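Local coordinates for protein meta cleavage compound hydrolase (Janthinobacterium, PDB 1J1I) that hydrolyses a carbon-carbon bond in the ring-cleavage product of carbazole degradation, a 2-hydroxy-6-oxo-dienoic acid, releasing anthranilate, at residues K107-L121 and E129-G141. Sequence-based numbering, arbitrary orientation.
Sequences KVSIVGNSMGGATGL and ELVNALVLMGSAG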
# COMPACT_ATOMS: atom_id res chain seq x y z
N LYS A 107 13.00 20.55 3.69
CA LYS A 107 13.03 19.18 4.19
C LYS A 107 13.26 18.20 3.06
O LYS A 107 13.12 18.54 1.89
CB LYS A 107 11.71 18.85 4.90
CG LYS A 107 11.45 19.71 6.13
CD LYS A 107 10.13 19.38 6.79
CE LYS A 107 9.96 20.16 8.08
NZ LYS A 107 8.71 19.80 8.79
N VAL A 108 13.62 16.97 3.42
CA VAL A 108 13.86 15.92 2.44
C VAL A 108 13.12 14.65 2.84
O VAL A 108 12.83 14.43 4.02
CB VAL A 108 15.36 15.57 2.33
CG1 VAL A 108 16.15 16.80 1.91
CG2 VAL A 108 15.87 15.03 3.65
N SER A 109 12.82 13.81 1.85
CA SER A 109 12.15 12.55 2.11
C SER A 109 13.26 11.51 2.24
O SER A 109 14.29 11.63 1.57
CB SER A 109 11.22 12.17 0.95
OG SER A 109 10.21 13.15 0.77
N ILE A 110 13.06 10.52 3.09
CA ILE A 110 14.07 9.49 3.28
C ILE A 110 13.48 8.10 3.03
O ILE A 110 12.44 7.75 3.60
CB ILE A 110 14.68 9.53 4.70
CG1 ILE A 110 15.29 10.91 4.95
CG2 ILE A 110 15.73 8.42 4.85
CD1 ILE A 110 15.86 11.09 6.35
N VAL A 111 14.16 7.33 2.19
CA VAL A 111 13.75 5.98 1.82
C VAL A 111 14.89 5.02 2.15
O VAL A 111 15.98 5.15 1.60
CB VAL A 111 13.45 5.87 0.31
CG1 VAL A 111 12.93 4.48 -0.02
CG2 VAL A 111 12.45 6.95 -0.11
N GLY A 112 14.63 4.07 3.04
CA GLY A 112 15.68 3.14 3.42
C GLY A 112 15.28 1.69 3.54
O GLY A 112 14.17 1.37 3.97
N ASN A 113 16.20 0.81 3.17
CA ASN A 113 16.00 -0.63 3.24
C ASN A 113 16.80 -1.17 4.42
O ASN A 113 17.94 -0.75 4.64
CB ASN A 113 16.47 -1.29 1.95
CG ASN A 113 16.47 -2.80 2.02
OD1 ASN A 113 17.47 -3.42 2.39
ND2 ASN A 113 15.33 -3.41 1.70
N SER A 114 16.21 -2.10 5.18
CA SER A 114 16.85 -2.71 6.34
C SER A 114 17.69 -1.72 7.17
O SER A 114 17.13 -0.79 7.76
CB SER A 114 17.70 -3.91 5.89
OG SER A 114 18.62 -3.56 4.87
N MET A 115 19.01 -1.91 7.24
CA MET A 115 19.85 -0.99 8.02
C MET A 115 19.67 0.47 7.60
O MET A 115 19.70 1.38 8.44
CB MET A 115 21.34 -1.36 7.89
CG MET A 115 22.27 -0.38 8.62
SD MET A 115 24.04 -0.80 8.45
CE MET A 115 24.16 -2.21 9.54
N GLY A 116 19.48 0.70 6.31
CA GLY A 116 19.28 2.05 5.81
C GLY A 116 17.97 2.59 6.36
O GLY A 116 17.83 3.78 6.63
N GLY A 117 17.00 1.69 6.52
CA GLY A 117 15.70 2.09 7.05
C GLY A 117 15.83 2.46 8.52
O GLY A 117 15.27 3.47 8.96
N ALA A 118 16.57 1.67 9.28
CA ALA A 118 16.77 1.95 10.70
C ALA A 118 17.46 3.30 10.87
O ALA A 118 17.15 4.07 11.79
CB ALA A 118 17.62 0.85 11.34
N THR A 119 18.38 3.61 9.97
CA THR A 119 19.12 4.86 10.04
C THR A 119 18.22 6.05 9.68
O THR A 119 18.30 7.11 10.31
CB THR A 119 20.37 4.82 9.14
OG1 THR A 119 21.21 3.73 9.55
CG2 THR A 119 21.18 6.11 9.27
N GLY A 120 17.35 5.87 8.69
CA GLY A 120 16.43 6.93 8.31
C GLY A 120 15.45 7.17 9.45
O GLY A 120 15.07 8.31 9.75
N LEU A 121 15.04 6.08 10.10
CA LEU A 121 14.11 6.15 11.22
C LEU A 121 14.76 6.93 12.36
O LEU A 121 14.12 7.78 12.98
CB LEU A 121 13.74 4.73 11.68
CG LEU A 121 12.56 4.57 12.65
CD1 LEU A 121 12.10 3.12 12.67
CD2 LEU A 121 12.94 5.03 14.04
N GLU A 129 13.14 17.85 12.02
CA GLU A 129 12.97 19.14 11.36
C GLU A 129 13.60 19.12 9.96
O GLU A 129 13.36 20.02 9.15
CB GLU A 129 13.57 20.27 12.20
CG GLU A 129 15.09 20.32 12.29
CD GLU A 129 15.69 19.32 13.27
OE1 GLU A 129 14.92 18.62 13.96
OE2 GLU A 129 16.93 19.23 13.33
N LEU A 130 14.40 18.10 9.68
CA LEU A 130 15.06 17.96 8.39
C LEU A 130 14.26 17.04 7.47
O LEU A 130 14.48 17.01 6.26
CB LEU A 130 16.44 17.33 8.56
CG LEU A 130 17.48 18.00 9.45
CD1 LEU A 130 18.71 17.10 9.55
CD2 LEU A 130 17.83 19.37 8.88
N VAL A 131 13.32 16.29 8.05
CA VAL A 131 12.56 15.30 7.30
C VAL A 131 11.09 15.61 7.02
O VAL A 131 10.35 16.03 7.91
CB VAL A 131 12.63 13.94 8.02
CG1 VAL A 131 12.09 12.83 7.13
CG2 VAL A 131 14.07 13.66 8.42
N ASN A 132 10.68 15.34 5.78
CA ASN A 132 9.31 15.55 5.31
C ASN A 132 8.51 14.25 5.30
O ASN A 132 7.33 14.24 5.65
CB ASN A 132 9.34 16.14 3.90
CG ASN A 132 7.97 16.16 3.26
OD1 ASN A 132 7.08 16.89 3.69
ND2 ASN A 132 7.80 15.35 2.21
N ALA A 133 9.14 13.16 4.88
CA ALA A 133 8.49 11.85 4.81
C ALA A 133 9.52 10.74 4.96
O ALA A 133 10.70 10.94 4.65
CB ALA A 133 7.76 11.69 3.47
N LEU A 134 9.06 9.58 5.42
CA LEU A 134 9.93 8.43 5.64
C LEU A 134 9.35 7.14 5.05
O LEU A 134 8.16 6.86 5.20
CB LEU A 134 10.14 8.22 7.13
CG LEU A 134 10.92 6.97 7.57
CD1 LEU A 134 12.39 7.11 7.18
CD2 LEU A 134 10.79 6.80 9.08
N VAL A 135 10.19 6.37 4.38
CA VAL A 135 9.76 5.09 3.80
C VAL A 135 10.63 4.01 4.39
O VAL A 135 11.85 4.02 4.23
CB VAL A 135 9.92 5.08 2.26
CG1 VAL A 135 9.54 3.70 1.70
CG2 VAL A 135 9.04 6.17 1.64
N LEU A 136 10.02 3.08 5.12
CA LEU A 136 10.74 1.99 5.75
C LEU A 136 10.43 0.74 4.94
O LEU A 136 9.28 0.32 4.84
CB LEU A 136 10.29 1.83 7.20
CG LEU A 136 10.49 3.07 8.06
CD1 LEU A 136 9.78 2.88 9.39
CD2 LEU A 136 11.98 3.34 8.27
N MET A 137 11.47 0.15 4.36
CA MET A 137 11.30 -1.02 3.51
C MET A 137 12.07 -2.19 4.09
O MET A 137 13.31 -2.21 4.03
CB MET A 137 11.81 -0.67 2.11
CG MET A 137 11.53 -1.71 1.04
SD MET A 137 12.96 -1.96 -0.01
CE MET A 137 13.47 -0.26 -0.40
N GLY A 138 11.35 -3.17 4.64
CA GLY A 138 12.00 -4.32 5.24
C GLY A 138 13.01 -3.78 6.24
O GLY A 138 14.05 -4.38 6.50
N SER A 139 12.66 -2.63 6.80
CA SER A 139 13.51 -1.93 7.75
C SER A 139 13.84 -2.63 9.06
O SER A 139 12.99 -3.27 9.69
CB SER A 139 12.91 -0.56 8.09
OG SER A 139 13.71 0.11 9.05
N ALA A 140 15.10 -2.49 9.47
CA ALA A 140 15.56 -3.03 10.72
C ALA A 140 15.05 -2.05 11.78
O ALA A 140 14.60 -0.95 11.44
CB ALA A 140 17.09 -3.08 10.73
N GLY A 141 15.12 -2.43 13.05
CA GLY A 141 14.67 -1.55 14.11
C GLY A 141 13.85 -2.26 15.17
O GLY A 141 13.88 -1.90 16.35
O HOH W 1 9.20 17.19 10.15
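Strands 108-113 and 133-137 run parallel, 4.7 Å apart at their axes and 6° off in direction, joined through I110 N to A133 O, V135 N to I110 O, G112 N to V135 O and M137 N to G112 O. With the intervening helix they form a beta-alpha-beta unit at the heart of the alpha/beta-hydrolase sheet, and strand 108-113 ends in the nucleophile elbow carrying S114, the probable catalytic serine. V111 and V135, branched residues suited to strands, lie side by side and point the same way, V111 CG1 3.8 Å from V135 CB, on the face packed by F271 and F278 of helix 268-281. The other face meets helix 114-121. There L136 CD2 comes within 3.4 Å of G117 O, while L134 CD1 lies against G120; at both glycines a CB would run into neighbouring atoms. G112 is likewise bare, since a CB would collide with G116 O, allowing the sharp turn at S114, whose phi is positive (39°). Beyond the turn, L121 CD1 meets L136 CD1 at about a right angle between the side chains. N113, its CG anti to the backbone N (chi1 172°), sends ND2 to M137 SD in a weak hydrogen bond of 3.3 Å, and ND2 also bonds to H261 O of the probable catalytic histidine. A leucine here would probably leave H261 O and the sulfur without this donor and S114 OG without this acceptor. That acceptor is N113 OD1, which S114 OG reaches at 2.7 Å from above the amide plane. Past M137, A140 N ties the loop after its strand to S114 O with a nearly straight bond, arriving above that carbonyl's plane, and S114 O also accepts from A118 N.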